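Transcriptional regulator, marR family, putative (Sulfolobus solfataricus, PDB 3F3X) probably binds DNA as a MarR-family transcriptional regulator. Local coordinates at residues V71-I83 / V92-L104. Sequence-based numbering, arbitrary orientation.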
loop_
_atom_site.group_PDB
_atom_site.type_symbol
_atom_site.label_atom_id
_atom_site.label_comp_id
_atom_site.label_asym_id
_atom_site.label_seq_id
_atom_site.Cartn_x
_atom_site.Cartn_y
_atom_site.Cartn_z
ATOM N N VAL A 71 -6.603 11.333 14.659
ATOM C CA VAL A 71 -7.390 12.492 15.074
ATOM C C VAL A 71 -6.975 12.980 16.460
ATOM O O VAL A 71 -6.972 14.185 16.724
ATOM C CB VAL A 71 -8.906 12.163 15.061
ATOM C CG1 VAL A 71 -9.709 13.324 15.638
ATOM C CG2 VAL A 71 -9.353 11.868 13.631
ATOM N N ASP A 72 -6.618 12.057 17.350
ATOM C CA ASP A 72 -6.192 12.461 18.685
ATOM C C ASP A 72 -5.031 13.448 18.581
ATOM O O ASP A 72 -5.017 14.474 19.259
ATOM C CB ASP A 72 -5.737 11.259 19.521
ATOM C CG ASP A 72 -6.886 10.363 19.949
ATOM O OD1 ASP A 72 -8.023 10.859 20.110
ATOM O OD2 ASP A 72 -6.636 9.154 20.144
ATOM N N LYS A 73 -4.057 13.137 17.730
ATOM C CA LYS A 73 -2.902 14.012 17.570
ATOM C C LYS A 73 -3.268 15.296 16.844
ATOM O O LYS A 73 -2.863 16.386 17.252
ATOM C CB LYS A 73 -1.779 13.286 16.830
ATOM C CG LYS A 73 -0.539 13.082 17.688
ATOM C CD LYS A 73 0.375 12.003 17.133
ATOM C CE LYS A 73 1.512 11.713 18.105
ATOM N NZ LYS A 73 2.333 10.542 17.688
ATOM N N LEU A 74 -4.046 15.169 15.773
ATOM C CA LEU A 74 -4.470 16.338 15.014
ATOM C C LEU A 74 -5.251 17.314 15.886
ATOM O O LEU A 74 -5.051 18.525 15.803
ATOM C CB LEU A 74 -5.327 15.912 13.821
ATOM C CG LEU A 74 -4.574 15.202 12.693
ATOM C CD1 LEU A 74 -5.564 14.668 11.679
ATOM C CD2 LEU A 74 -3.599 16.172 12.024
ATOM N N GLU A 75 -6.145 16.795 16.722
ATOM C CA GLU A 75 -6.928 17.676 17.575
ATOM C C GLU A 75 -6.049 18.325 18.638
ATOM O O GLU A 75 -6.234 19.492 18.976
ATOM C CB GLU A 75 -8.091 16.917 18.230
ATOM C CG GLU A 75 -8.930 17.801 19.142
ATOM C CD GLU A 75 -10.319 17.246 19.409
ATOM O OE1 GLU A 75 -10.448 16.019 19.605
ATOM O OE2 GLU A 75 -11.279 18.047 19.437
ATOM N N ALA A 76 -5.085 17.568 19.152
ATOM C CA ALA A 76 -4.174 18.086 20.164
ATOM C C ALA A 76 -3.352 19.234 19.575
ATOM O O ALA A 76 -2.988 20.179 20.283
ATOM C CB ALA A 76 -3.254 16.971 20.654
ATOM N N LYS A 77 -3.078 19.149 18.275
ATOM C CA LYS A 77 -2.308 20.173 17.570
ATOM C C LYS A 77 -3.196 21.330 17.124
ATOM O O LYS A 77 -2.710 22.295 16.532
ATOM C CB LYS A 77 -1.643 19.584 16.325
ATOM C CG LYS A 77 -0.689 18.439 16.571
ATOM C CD LYS A 77 -0.247 17.848 15.243
ATOM C CE LYS A 77 0.618 16.627 15.451
ATOM N NZ LYS A 77 1.911 16.741 14.741
ATOM N N GLY A 78 -4.496 21.217 17.380
ATOM C CA GLY A 78 -5.418 22.269 16.989
ATOM C C GLY A 78 -5.695 22.347 15.493
ATOM O O GLY A 78 -6.104 23.396 14.983
ATOM N N LEU A 79 -5.478 21.246 14.782
ATOM C CA LEU A 79 -5.711 21.220 13.342
ATOM C C LEU A 79 -7.135 20.787 13.000
ATOM O O LEU A 79 -7.652 21.122 11.938
ATOM C CB LEU A 79 -4.696 20.304 12.666
ATOM C CG LEU A 79 -3.246 20.687 12.980
ATOM C CD1 LEU A 79 -2.306 19.816 12.155
ATOM C CD2 LEU A 79 -3.015 22.167 12.681
ATOM N N VAL A 80 -7.753 20.024 13.892
ATOM C CA VAL A 80 -9.139 19.600 13.715
ATOM C C VAL A 80 -9.751 19.559 15.106
ATOM O O VAL A 80 -9.062 19.775 16.108
ATOM C CB VAL A 80 -9.299 18.163 13.105
ATOM C CG1 VAL A 80 -8.561 18.049 11.781
ATOM C CG2 VAL A 80 -8.828 17.105 14.108
ATOM N N ARG A 81 -11.048 19.300 15.163
ATOM C CA ARG A 81 -11.729 19.168 16.436
ATOM C C ARG A 81 -12.826 18.156 16.218
ATOM O O ARG A 81 -13.300 17.976 15.091
ATOM C CB ARG A 81 -12.344 20.499 16.906
ATOM C CG ARG A 81 -13.572 20.975 16.128
ATOM C CD ARG A 81 -14.253 22.137 16.859
ATOM N NE ARG A 81 -13.344 23.264 17.054
ATOM C CZ ARG A 81 -13.004 24.124 16.100
ATOM N NH1 ARG A 81 -13.510 24.003 14.880
ATOM N NH2 ARG A 81 -12.126 25.082 16.356
ATOM N N ARG A 82 -13.209 17.470 17.287
ATOM C CA ARG A 82 -14.298 16.516 17.205
ATOM C C ARG A 82 -15.514 17.196 17.816
ATOM O O ARG A 82 -15.417 17.839 18.864
ATOM C CB ARG A 82 -13.965 15.241 17.984
ATOM C CG ARG A 82 -13.254 14.185 17.150
ATOM C CD ARG A 82 -12.688 13.063 18.006
ATOM N NE ARG A 82 -11.562 13.546 18.799
ATOM C CZ ARG A 82 -10.620 12.767 19.318
ATOM N NH1 ARG A 82 -10.663 11.450 19.136
ATOM N NH2 ARG A 82 -9.621 13.309 19.993
ATOM N N ILE A 83 -16.647 17.090 17.134
ATOM C CA ILE A 83 -17.893 17.654 17.624
ATOM C C ILE A 83 -18.944 16.586 17.384
ATOM O O ILE A 83 -18.712 15.630 16.643
ATOM C CB ILE A 83 -18.301 18.946 16.870
ATOM C CG1 ILE A 83 -18.271 18.704 15.361
ATOM C CG2 ILE A 83 -17.389 20.101 17.288
ATOM C CD1 ILE A 83 -18.743 19.884 14.542
ATOM N N VAL A 92 -19.713 10.963 16.022
ATOM C CA VAL A 92 -18.579 11.867 16.194
ATOM C C VAL A 92 -18.194 12.443 14.835
ATOM O O VAL A 92 -17.962 11.702 13.879
ATOM C CB VAL A 92 -17.354 11.137 16.785
ATOM C CG1 VAL A 92 -16.173 12.091 16.881
ATOM C CG2 VAL A 92 -17.694 10.583 18.163
ATOM N N ILE A 93 -18.132 13.768 14.758
ATOM C CA ILE A 93 -17.782 14.452 13.524
ATOM C C ILE A 93 -16.446 15.161 13.682
ATOM O O ILE A 93 -16.159 15.732 14.737
ATOM C CB ILE A 93 -18.843 15.515 13.154
ATOM C CG1 ILE A 93 -20.209 14.853 12.959
ATOM C CG2 ILE A 93 -18.420 16.257 11.897
ATOM C CD1 ILE A 93 -20.252 13.852 11.830
ATOM N N VAL A 94 -15.638 15.126 12.626
ATOM C CA VAL A 94 -14.335 15.781 12.630
ATOM C C VAL A 94 -14.444 17.027 11.757
ATOM O O VAL A 94 -14.788 16.947 10.582
ATOM C CB VAL A 94 -13.232 14.869 12.047
ATOM C CG1 VAL A 94 -11.881 15.583 12.107
ATOM C CG2 VAL A 94 -13.165 13.560 12.827
ATOM N N GLU A 95 -14.162 18.177 12.348
ATOM C CA GLU A 95 -14.223 19.440 11.637
ATOM C C GLU A 95 -12.830 20.037 11.591
ATOM O O GLU A 95 -12.117 20.045 12.596
ATOM C CB GLU A 95 -15.175 20.404 12.355
ATOM C CG GLU A 95 -15.170 21.819 11.781
ATOM C CD GLU A 95 -16.068 22.768 12.561
ATOM O OE1 GLU A 95 -16.022 22.739 13.810
ATOM O OE2 GLU A 95 -16.804 23.551 11.925
ATOM N N ILE A 96 -12.434 20.531 10.422
ATOM C CA ILE A 96 -11.115 21.128 10.276
ATOM C C ILE A 96 -11.154 22.534 10.881
ATOM O O ILE A 96 -12.209 23.167 10.927
ATOM C CB ILE A 96 -10.692 21.188 8.778
ATOM C CG1 ILE A 96 -9.176 21.347 8.665
ATOM C CG2 ILE A 96 -11.393 22.354 8.070
ATOM C CD1 ILE A 96 -8.652 21.220 7.241
ATOM N N THR A 97 -10.012 23.005 11.366
ATOM C CA THR A 97 -9.918 24.336 11.969
ATOM C C THR A 97 -9.182 25.242 10.980
ATOM O O THR A 97 -8.556 24.759 10.031
ATOM C CB THR A 97 -9.088 24.316 13.262
ATOM O OG1 THR A 97 -7.727 24.012 12.930
ATOM C CG2 THR A 97 -9.621 23.261 14.242
ATOM N N PRO A 98 -9.250 26.566 11.183
ATOM C CA PRO A 98 -8.555 27.477 10.270
ATOM C C PRO A 98 -7.069 27.134 10.175
ATOM O O PRO A 98 -6.468 27.206 9.099
ATOM C CB PRO A 98 -8.808 28.842 10.898
ATOM C CG PRO A 98 -10.205 28.676 11.447
ATOM C CD PRO A 98 -10.121 27.313 12.110
ATOM N N LYS A 99 -6.481 26.753 11.302
ATOM C CA LYS A 99 -5.069 26.382 11.322
ATOM C C LYS A 99 -4.881 25.116 10.490
ATOM O O LYS A 99 -3.903 24.979 9.752
ATOM C CB LYS A 99 -4.601 26.136 12.755
ATOM C CG LYS A 99 -3.121 25.815 12.874
ATOM C CD LYS A 99 -2.737 25.611 14.328
ATOM C CE LYS A 99 -1.285 25.196 14.465
ATOM N NZ LYS A 99 -0.948 24.902 15.884
ATOM N N GLY A 100 -5.830 24.196 10.611
ATOM C CA GLY A 100 -5.764 22.967 9.845
ATOM C C GLY A 100 -5.798 23.238 8.347
ATOM O O GLY A 100 -5.076 22.594 7.587
ATOM N N ARG A 101 -6.634 24.179 7.914
ATOM C CA ARG A 101 -6.722 24.506 6.491
ATOM C C ARG A 101 -5.391 25.053 5.987
ATOM O O ARG A 101 -4.973 24.772 4.863
ATOM C CB ARG A 101 -7.833 25.530 6.232
ATOM C CG ARG A 101 -9.242 24.986 6.450
ATOM C CD ARG A 101 -10.299 25.984 5.996
ATOM N NE ARG A 101 -11.657 25.540 6.306
ATOM C CZ ARG A 101 -12.372 24.690 5.572
ATOM N NH1 ARG A 101 -11.879 24.166 4.457
ATOM N NH2 ARG A 101 -13.596 24.359 5.966
ATOM N N GLN A 102 -4.722 25.828 6.831
ATOM C CA GLN A 102 -3.438 26.404 6.465
ATOM C C GLN A 102 -2.378 25.306 6.365
ATOM O O GLN A 102 -1.574 25.293 5.431
ATOM C CB GLN A 102 -3.034 27.464 7.497
ATOM C CG GLN A 102 -1.607 27.963 7.369
ATOM C CD GLN A 102 -1.338 29.176 8.248
ATOM O OE1 GLN A 102 -1.755 29.223 9.411
ATOM N NE2 GLN A 102 -0.632 30.160 7.699
ATOM N N VAL A 103 -2.385 24.381 7.320
ATOM C CA VAL A 103 -1.425 23.285 7.308
ATOM C C VAL A 103 -1.677 22.379 6.108
ATOM O O VAL A 103 -0.732 21.889 5.487
ATOM C CB VAL A 103 -1.488 22.468 8.620
ATOM C CG1 VAL A 103 -0.673 21.191 8.491
ATOM C CG2 VAL A 103 -0.925 23.300 9.762
ATOM N N LEU A 104 -2.945 22.159 5.770
ATOM C CA LEU A 104 -3.268 21.328 4.618
ATOM C C LEU A 104 -2.659 21.906 3.337
ATOM O O LEU A 104 -2.142 21.163 2.497
ATOM C CB LEU A 104 -4.781 21.210 4.445
ATOM C CG LEU A 104 -5.239 20.557 3.138
ATOM C CD1 LEU A 104 -4.644 19.154 3.006
ATOM C CD2 LEU A 104 -6.760 20.490 3.118
HETATM O O HOH W 1 -13.245 25.428 12.184
#
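T97 OG1 is held by two bonds, donating to G78 O at 2.7 Å and accepting from G100 N at 3.0 Å, the latter capping the start of helix 98-118. Threonine suits this N-cap because one hydroxyl can do both jobs. G78, at positive phi, closes helix 64-76 in a Schellman motif, a conformation that glycine adopts without strain. K99 stretches its extended chain past L79 CD2, and NZ reaches K77 O (3.2 Å). Strands 80-85 and 92-96 pair as the antiparallel hairpin, or wing, of the winged helix-turn-helix fold found in MarR proteins, R81 with E95 and I83 with I93 being hydrogen-bonded pairs. On their face, R81 NH1 meets E95 OE1 at 3.0 Å from above the carboxylate, the two planes 82° apart, while T97 CG2 covers one guanidinium face. On the other face V80 CB packs on V94 CG1, and V94 continues onto M53 and L56. There R82 CG packs 3.6 Å from V92 CG1, and the chain, bent at chi3 (-70°), returns to helix 64-76, its NE and NH2 on E75 OE1 and its NH1 and NH2 on D72 OD1. A leucine here would probably leave D72 and E75 without their cationic mate, though its backbone N could still reach E75 OE2.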